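Local coordinates for protein probable chitinase (Chromobacterium violaceum, PDB 5JH8) that probably binds and hydrolyses chitin, as a TIM-barrel glycoside hydrolase of family 18, at residues 16-21 with 50-55; 173-178 with 198-203; 214-219 with 277-282. One frame throughout, in Å; residues are numbered along the deposited sequence. Where two conformers were deposited one is given.

Contact 1: residues 16-21 with 50-55; sequences AALTRY and NDAISF
F55 reaches across from its helix and slides its ring beneath T19, whose methyl CG2 sits almost centrally over one face: CG2 lies 3.8 Å from the centroid of the F55 ring and only 8° off the ring normal, a CH-pi contact. The far end of the ring meets backbone as well, with F55 CZ 3.8 Å from T19 CA and F55 CE2 3.8 Å from L18 O. The second side chain of helix 14-20 in play is L18. Its CD2 presses on the methyl of A52 (CD2 to CB 3.6 Å) and flanks F55 at CD2, 4.0 Å from L18 CD2, as the two side chains pass in opposite directions.

The torsions set this up. With CG anti to the backbone N (chi1 172°), F55 projects its ring off the helix toward 16-21. At T19, CG2 lies anti to the carbonyl carbon and faces the ring, while OG1 turns back to its own helix and is hydrogen-bonded to Y15 O. Further out, Y8 of strand 3-8 touches both L18 and A52 from the barrel side, and V28 packs against L18. The axes of 16-20 and 50-55 run nearly parallel (3°), 11.0 Å apart.

The contact is therefore apolar, built from dispersion and one methyl-to-ring interaction; the threonine's hydroxyl turns to its own helix's backbone carbonyls, not the ring, and neither segment contributes a charge to the interface.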
# COMPACT_ATOMS: atom_id res chain seq x y z
N ALA A 16 -1.88 -16.85 -8.93
CA ALA A 16 -3.12 -17.56 -8.67
C ALA A 16 -4.18 -16.61 -8.12
O ALA A 16 -5.35 -16.70 -8.50
CB ALA A 16 -2.86 -18.69 -7.68
N ALA A 17 -3.79 -15.70 -7.22
CA ALA A 17 -4.73 -14.74 -6.66
C ALA A 17 -5.13 -13.67 -7.67
O ALA A 17 -6.30 -13.28 -7.72
CB ALA A 17 -4.13 -14.10 -5.41
N LEU A 18 -4.18 -13.19 -8.47
CA LEU A 18 -4.47 -12.21 -9.52
C LEU A 18 -5.60 -12.74 -10.41
O LEU A 18 -6.55 -12.03 -10.73
CB LEU A 18 -3.21 -11.98 -10.37
CG LEU A 18 -3.34 -10.93 -11.46
CD1 LEU A 18 -3.24 -9.53 -10.90
CD2 LEU A 18 -2.25 -11.15 -12.51
N THR A 19 -5.47 -14.00 -10.84
CA THR A 19 -6.46 -14.54 -11.74
C THR A 19 -7.73 -14.93 -11.00
O THR A 19 -8.83 -14.74 -11.52
CB THR A 19 -5.88 -15.69 -12.57
OG1 THR A 19 -5.44 -16.76 -11.71
CG2 THR A 19 -4.72 -15.24 -13.44
N ARG A 20 -7.63 -15.43 -9.77
CA ARG A 20 -8.83 -15.85 -9.05
C ARG A 20 -9.70 -14.65 -8.70
O ARG A 20 -10.93 -14.76 -8.72
CB ARG A 20 -8.46 -16.60 -7.77
CG ARG A 20 -9.66 -17.22 -7.08
CD ARG A 20 -9.24 -18.08 -5.89
NE ARG A 20 -10.39 -18.67 -5.21
CZ ARG A 20 -10.94 -19.83 -5.54
NH1 ARG A 20 -10.47 -20.54 -6.55
NH2 ARG A 20 -11.96 -20.29 -4.83
N TYR A 21 -9.10 -13.51 -8.39
CA TYR A 21 -9.82 -12.39 -7.79
C TYR A 21 -10.05 -11.24 -8.77
O TYR A 21 -10.43 -10.14 -8.36
CB TYR A 21 -9.15 -11.94 -6.49
CG TYR A 21 -9.14 -13.06 -5.47
CD1 TYR A 21 -10.34 -13.66 -5.08
CD2 TYR A 21 -7.96 -13.53 -4.90
CE1 TYR A 21 -10.36 -14.69 -4.18
CE2 TYR A 21 -7.96 -14.55 -3.99
CZ TYR A 21 -9.17 -15.13 -3.64
OH TYR A 21 -9.13 -16.15 -2.71
N ASN A 50 5.45 -10.43 -17.18
CA ASN A 50 4.83 -10.16 -18.47
C ASN A 50 3.53 -10.95 -18.66
O ASN A 50 2.61 -10.47 -19.33
CB ASN A 50 5.85 -10.41 -19.58
CG ASN A 50 7.06 -9.47 -19.45
OD1 ASN A 50 6.89 -8.30 -19.06
ND2 ASN A 50 8.25 -9.98 -19.73
N ASP A 51 3.44 -12.11 -18.02
CA ASP A 51 2.22 -12.90 -18.00
C ASP A 51 1.09 -12.17 -17.29
O ASP A 51 -0.06 -12.18 -17.75
CB ASP A 51 2.52 -14.26 -17.34
CG ASP A 51 3.27 -14.16 -15.96
OD1 ASP A 51 3.60 -13.06 -15.48
OD2 ASP A 51 3.53 -15.23 -15.38
N ALA A 52 1.38 -11.57 -16.14
CA ALA A 52 0.39 -10.82 -15.39
C ALA A 52 -0.11 -9.62 -16.18
O ALA A 52 -1.32 -9.33 -16.22
CB ALA A 52 0.97 -10.39 -14.04
N ILE A 53 0.82 -8.91 -16.81
CA ILE A 53 0.44 -7.74 -17.59
C ILE A 53 -0.49 -8.16 -18.73
O ILE A 53 -1.53 -7.54 -18.97
CB ILE A 53 1.69 -7.00 -18.08
CG1 ILE A 53 2.49 -6.41 -16.91
CG2 ILE A 53 1.32 -5.91 -19.08
CD1 ILE A 53 3.87 -5.94 -17.27
N SER A 54 -0.14 -9.24 -19.43
CA SER A 54 -0.97 -9.73 -20.52
C SER A 54 -2.36 -10.12 -20.05
O SER A 54 -3.35 -9.86 -20.74
CB SER A 54 -0.25 -10.91 -21.16
OG SER A 54 -1.08 -11.55 -22.08
N PHE A 55 -2.44 -10.79 -18.90
CA PHE A 55 -3.74 -11.16 -18.35
C PHE A 55 -4.61 -9.94 -18.13
O PHE A 55 -5.79 -9.91 -18.49
CB PHE A 55 -3.51 -11.93 -17.05
CG PHE A 55 -4.79 -12.21 -16.31
CD1 PHE A 55 -5.66 -13.20 -16.74
CD2 PHE A 55 -5.13 -11.46 -15.20
CE1 PHE A 55 -6.86 -13.43 -16.08
CE2 PHE A 55 -6.32 -11.71 -14.52
CZ PHE A 55 -7.19 -12.69 -14.97

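Contact 2: residues 173-178 with 198-203; sequences LQIMSY and DDLDYA. With HIS (histidine), chain F.
I175 carries the strand side of this contact toward L200 and A203 on helix 193-206. Its CB aims at the helix but makes no close approach, and the branch CG2, anti to the backbone N, stays clear of 198-203 too. I175 CG1 is 4.7 Å from A203 CB. An extended chi2 (-174°) then carries the tip onward, so that I175 CD1 meets both partners: L200 CD2 at 4.2 Å, crossed at an angle, and A203 CB at 3.3 Å. The latter is tighter than usual and belongs to one of two deposited conformers, so its shortness is doubtful.

Q174 and Y178 belong to the barrel interior instead. Q174 NE2 donates to Y178 OH (3.0 Å, 155°), with the hydroxyl nearly in the amide plane, and Y178 OH also shares a hydrogen bond of 2.7 Å with NE2 of the bound histidine, which lies at the ring edge. S144 of the adjacent strand 142-146 bonds Q174 OE1, and S295 of strand 293-297, beyond 212-222, bonds NE2.

In the fold, strand 172-176 runs between strands 142-146 and 212-222; helix 193-206 lies outside it and forms the crossover to 212-222, with L163 of helix 163-169 also touching A203.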
# COMPACT_ATOMS: atom_id res chain seq x y z
N LEU A 173 -3.57 9.48 -4.35
CA LEU A 173 -2.63 9.09 -3.31
C LEU A 173 -3.10 7.77 -2.74
O LEU A 173 -4.27 7.63 -2.34
CB LEU A 173 -2.52 10.10 -2.17
CG LEU A 173 -2.17 11.53 -2.60
CD1 LEU A 173 -1.93 12.40 -1.39
CD2 LEU A 173 -0.95 11.56 -3.52
N GLN A 174 -2.20 6.78 -2.72
CA GLN A 174 -2.46 5.48 -2.12
C GLN A 174 -1.97 5.61 -0.68
O GLN A 174 -0.76 5.57 -0.42
CB GLN A 174 -1.77 4.37 -2.91
CG GLN A 174 -2.12 2.97 -2.45
CD GLN A 174 -1.12 2.35 -1.49
OE1 GLN A 174 0.09 2.54 -1.58
NE2 GLN A 174 -1.65 1.53 -0.59
N ILE A 175 -2.90 5.81 0.25
CA ILE A 175 -2.53 6.03 1.64
C ILE A 175 -2.31 4.68 2.30
O ILE A 175 -3.24 3.89 2.44
CB ILE A 175 -3.61 6.83 2.38
CG1 ILE A 175 -3.70 8.24 1.79
CG2 ILE A 175 -3.30 6.85 3.89
CD1 ILE A 175 -4.63 9.15 2.53
N MSE A 176 -1.07 4.43 2.71
CA MSE A 176 -0.68 3.13 3.23
C MSE A 176 -1.12 3.01 4.68
O MSE A 176 -0.29 3.02 5.62
CB MSE A 176 0.83 2.94 3.09
CG MSE A 176 1.27 2.96 1.65
SE MSE A 176 3.20 3.01 1.41
CE MSE A 176 3.68 1.67 2.72
N SER A 177 -2.44 2.94 4.87
CA SER A 177 -3.04 2.88 6.20
C SER A 177 -2.97 1.47 6.77
O SER A 177 -3.98 0.84 7.11
CB SER A 177 -4.45 3.43 6.19
OG SER A 177 -5.27 2.84 5.21
N TYR A 178 -1.72 1.01 6.90
CA TYR A 178 -1.36 -0.25 7.52
C TYR A 178 0.06 -0.07 8.06
O TYR A 178 0.72 0.94 7.82
CB TYR A 178 -1.55 -1.46 6.57
CG TYR A 178 -1.20 -1.22 5.12
CD1 TYR A 178 0.11 -1.09 4.70
CD2 TYR A 178 -2.21 -1.13 4.16
CE1 TYR A 178 0.41 -0.87 3.36
CE2 TYR A 178 -1.91 -0.93 2.84
CZ TYR A 178 -0.60 -0.81 2.44
OH TYR A 178 -0.38 -0.62 1.10
N ASP A 198 -8.32 9.04 11.62
CA ASP A 198 -7.53 10.25 11.83
C ASP A 198 -6.69 10.54 10.60
O ASP A 198 -6.56 11.70 10.18
CB ASP A 198 -6.60 10.11 13.04
CG ASP A 198 -7.34 10.11 14.36
OD1 ASP A 198 -8.51 10.53 14.43
OD2 ASP A 198 -6.72 9.74 15.38
N ASP A 199 -6.08 9.51 10.02
CA ASP A 199 -5.24 9.71 8.84
C ASP A 199 -6.06 10.19 7.65
O ASP A 199 -5.62 11.07 6.90
CB ASP A 199 -4.55 8.40 8.46
CG ASP A 199 -3.67 7.80 9.53
OD1 ASP A 199 -3.16 8.52 10.41
OD2 ASP A 199 -3.45 6.56 9.41
N LEU A 200 -7.26 9.61 7.46
CA LEU A 200 -8.12 10.01 6.35
C LEU A 200 -8.68 11.41 6.55
O LEU A 200 -8.78 12.17 5.59
CB LEU A 200 -9.23 8.98 6.16
CG LEU A 200 -8.76 7.62 5.61
CD1 LEU A 200 -9.92 6.65 5.63
CD2 LEU A 200 -8.19 7.73 4.21
N ASP A 201 -9.04 11.78 7.78
CA ASP A 201 -9.47 13.15 8.05
C ASP A 201 -8.39 14.12 7.61
O ASP A 201 -8.66 15.15 6.99
CB ASP A 201 -9.70 13.35 9.55
CG ASP A 201 -10.92 12.65 10.10
OD1 ASP A 201 -11.73 12.13 9.34
OD2 ASP A 201 -11.09 12.68 11.34
N TYR A 202 -7.15 13.82 7.97
CA TYR A 202 -6.02 14.67 7.62
C TYR A 202 -5.87 14.75 6.11
O TYR A 202 -5.68 15.83 5.55
CB TYR A 202 -4.76 14.08 8.29
CG TYR A 202 -3.46 14.76 7.94
CD1 TYR A 202 -3.03 15.87 8.63
CD2 TYR A 202 -2.66 14.28 6.91
CE1 TYR A 202 -1.85 16.49 8.30
CE2 TYR A 202 -1.48 14.90 6.56
CZ TYR A 202 -1.07 15.99 7.27
OH TYR A 202 0.10 16.60 6.91
N ALA A 203 -5.95 13.60 5.44
CA ALA A 203 -5.76 13.55 3.99
C ALA A 203 -6.84 14.31 3.24
O ALA A 203 -6.52 15.08 2.33
CB ALA A 203 -5.70 12.09 3.52
N HIS F . 5.79 -2.66 2.25
CA HIS F . 6.02 -2.87 0.82
C HIS F . 7.43 -3.39 0.60
O HIS F . 8.34 -3.19 1.42
CB HIS F . 5.78 -1.58 0.04
CG HIS F . 4.33 -1.17 -0.02
ND1 HIS F . 3.86 -0.27 -0.95
CD2 HIS F . 3.27 -1.53 0.73
CE1 HIS F . 2.56 -0.11 -0.78
NE2 HIS F . 2.18 -0.84 0.25
OXT HIS F . 7.70 -4.02 -0.42

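Contact 3: residues 214-219 with 277-282; sequences NGIPAY and RSVALK. With 6KY ((2S)-2-(dimethylamino)-4-(methylselanyl)butanoic acid), chain E.
I216 plugs into the surface of helix 276-289 between V279 and K282, and this is the dense part of the contact. Its CD1 rests on backbone, 3.8 Å from K282 C and 4.0 Å from V279 O, while CG1 lies 4.1 Å from K282 CB. A chi1 of -53° sets I216 CG1 beside the backbone N and CG2 anti to it; I216 CG2 meets V279 CG2 at 4.1 Å, the two side chains crossing at an angle. One polar bond closes the end of this patch: N214 ND2 donates to K282 O over 3.0 Å. The bond is bent (142° at the hydrogen); the acceptor lies close to the amide plane of N214, but the donor stands well above the carbonyl plane of K282. T294 OG1 bonds the other end of the amide at OD1, which should fix its flip.

Beyond CB the K282 chain runs extended and leaves the strand, taking its ammonium group to a salt bridge with E274 and to the carbonyl oxygens of A191 and H255, so the buried charge is well paired. The loose side is the solvent-facing start of segment 277-282, where exposed R277, which does not touch 214-219, makes a cation-pi contact with Y250.

On the opposite side of the strand, Y219 belongs to the pocket of the selenium-containing amino acid. P217 CB sits over one ring face near its rim, D179 OD1 bonds the hydroxyl, and Y219 OH lies 3.2 Å from the ligand's CN2 methyl.

Strand and helix segments run nearly antiparallel (170°), axes 9.3 Å apart, as expected where an outer helix covers a strand of a TIM barrel whose C-terminal strand end opens into the ligand pocket.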
# COMPACT_ATOMS: atom_id res chain seq x y z
N ASN A 214 -7.76 4.60 0.54
CA ASN A 214 -7.24 4.04 1.77
C ASN A 214 -6.55 2.71 1.47
O ASN A 214 -6.51 2.25 0.33
CB ASN A 214 -8.29 3.98 2.88
CG ASN A 214 -9.36 2.95 2.65
OD1 ASN A 214 -9.66 2.58 1.52
ND2 ASN A 214 -9.98 2.48 3.74
N GLY A 215 -5.97 2.14 2.51
CA GLY A 215 -5.23 0.89 2.40
C GLY A 215 -5.70 -0.10 3.44
O GLY A 215 -5.89 0.25 4.62
N ILE A 216 -5.87 -1.35 3.01
CA ILE A 216 -6.34 -2.42 3.89
C ILE A 216 -5.38 -3.59 3.75
O ILE A 216 -5.10 -4.05 2.63
CB ILE A 216 -7.77 -2.88 3.53
CG1 ILE A 216 -8.71 -1.68 3.50
CG2 ILE A 216 -8.22 -3.96 4.49
CD1 ILE A 216 -10.13 -2.02 3.02
N PRO A 217 -4.83 -4.09 4.86
CA PRO A 217 -3.88 -5.20 4.79
C PRO A 217 -4.59 -6.54 4.75
O PRO A 217 -5.58 -6.77 5.45
CB PRO A 217 -3.11 -5.05 6.10
CG PRO A 217 -4.17 -4.55 7.08
CD PRO A 217 -5.04 -3.61 6.26
N ALA A 218 -4.04 -7.45 3.95
CA ALA A 218 -4.41 -8.87 3.97
C ALA A 218 -3.48 -9.66 4.86
O ALA A 218 -3.11 -10.80 4.55
CB ALA A 218 -4.46 -9.42 2.55
N TYR A 219 -3.09 -9.06 5.97
CA TYR A 219 -2.14 -9.65 6.90
C TYR A 219 -2.29 -8.93 8.23
O TYR A 219 -2.92 -7.87 8.34
CB TYR A 219 -0.67 -9.54 6.40
CG TYR A 219 -0.18 -8.10 6.34
CD1 TYR A 219 -0.38 -7.29 5.22
CD2 TYR A 219 0.44 -7.53 7.43
CE1 TYR A 219 -0.01 -5.98 5.21
CE2 TYR A 219 0.81 -6.20 7.44
CZ TYR A 219 0.59 -5.43 6.33
OH TYR A 219 0.93 -4.10 6.28
N ARG A 277 -15.38 -8.62 9.47
CA ARG A 277 -16.02 -7.41 9.93
C ARG A 277 -15.10 -6.20 9.78
O ARG A 277 -15.55 -5.12 9.36
CB ARG A 277 -16.42 -7.54 11.40
CG ARG A 277 -17.30 -6.37 11.87
CD ARG A 277 -17.70 -6.47 13.37
NE ARG A 277 -18.25 -7.78 13.64
CZ ARG A 277 -17.61 -8.76 14.26
NH1 ARG A 277 -16.45 -8.58 14.88
NH2 ARG A 277 -18.16 -9.96 14.28
N SER A 278 -13.83 -6.34 10.14
CA SER A 278 -12.93 -5.20 10.11
C SER A 278 -12.59 -4.78 8.70
O SER A 278 -12.51 -3.59 8.41
CB SER A 278 -11.67 -5.47 10.92
OG SER A 278 -10.84 -6.44 10.36
N VAL A 279 -12.38 -5.76 7.81
CA VAL A 279 -12.11 -5.43 6.41
C VAL A 279 -13.30 -4.71 5.79
O VAL A 279 -13.15 -3.71 5.08
CB VAL A 279 -11.68 -6.68 5.63
CG1 VAL A 279 -11.70 -6.42 4.12
CG2 VAL A 279 -10.31 -7.12 6.10
N ALA A 280 -14.52 -5.22 6.03
CA ALA A 280 -15.70 -4.56 5.49
C ALA A 280 -15.84 -3.15 6.05
O ALA A 280 -16.13 -2.21 5.31
CB ALA A 280 -16.96 -5.38 5.79
N LEU A 281 -15.59 -2.97 7.35
CA LEU A 281 -15.66 -1.64 7.95
C LEU A 281 -14.68 -0.70 7.26
O LEU A 281 -15.01 0.43 6.87
CB LEU A 281 -15.42 -1.72 9.46
CG LEU A 281 -15.49 -0.44 10.31
CD1 LEU A 281 -14.25 0.40 10.22
CD2 LEU A 281 -16.71 0.39 9.95
N LYS A 282 -13.43 -1.16 7.10
CA LYS A 282 -12.41 -0.30 6.52
C LYS A 282 -12.70 0.00 5.04
O LYS A 282 -12.47 1.13 4.59
CB LYS A 282 -11.03 -0.89 6.78
CG LYS A 282 -10.74 -0.83 8.28
CD LYS A 282 -9.67 -1.79 8.80
CE LYS A 282 -9.76 -1.83 10.33
NZ LYS A 282 -8.74 -2.72 10.93
N 6KY E . 4.09 -3.77 4.95
CA 6KY E . 5.47 -3.33 4.56
C 6KY E . 5.73 -3.68 3.11
O 6KY E . 5.82 -4.85 2.77
CB 6KY E . 6.58 -3.91 5.46
CG 6KY E . 6.44 -3.43 6.92
SE 6KY E . 7.90 -4.01 8.09
CE 6KY E . 7.31 -5.86 8.27
CN1 6KY E . 3.95 -5.23 5.11
CN2 6KY E . 3.05 -3.30 4.01

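Overall arrangement
All three contacts belong to the TIM barrel. Contacts 2 and 3 are buried strand-to-helix packings on neighbouring strands, 172-176 and 212-222, with centres about 13 Å apart; they join directly through S177 OG and G215 O, 2.7 Å apart in a probable hydrogen bond, and through Y178 against Y219, the pair that brings both to the ligand pocket. Contact 1 is only partly buried, pairs two outer helices, and lies across the chain's centre from contact 2, their centres about 28 Å apart. Chemistry follows place: methyl-to-ring packing at contact 1, aliphatic packing at contact 2, and aliphatic packing plus an amide-to-carbonyl bond at contact 3.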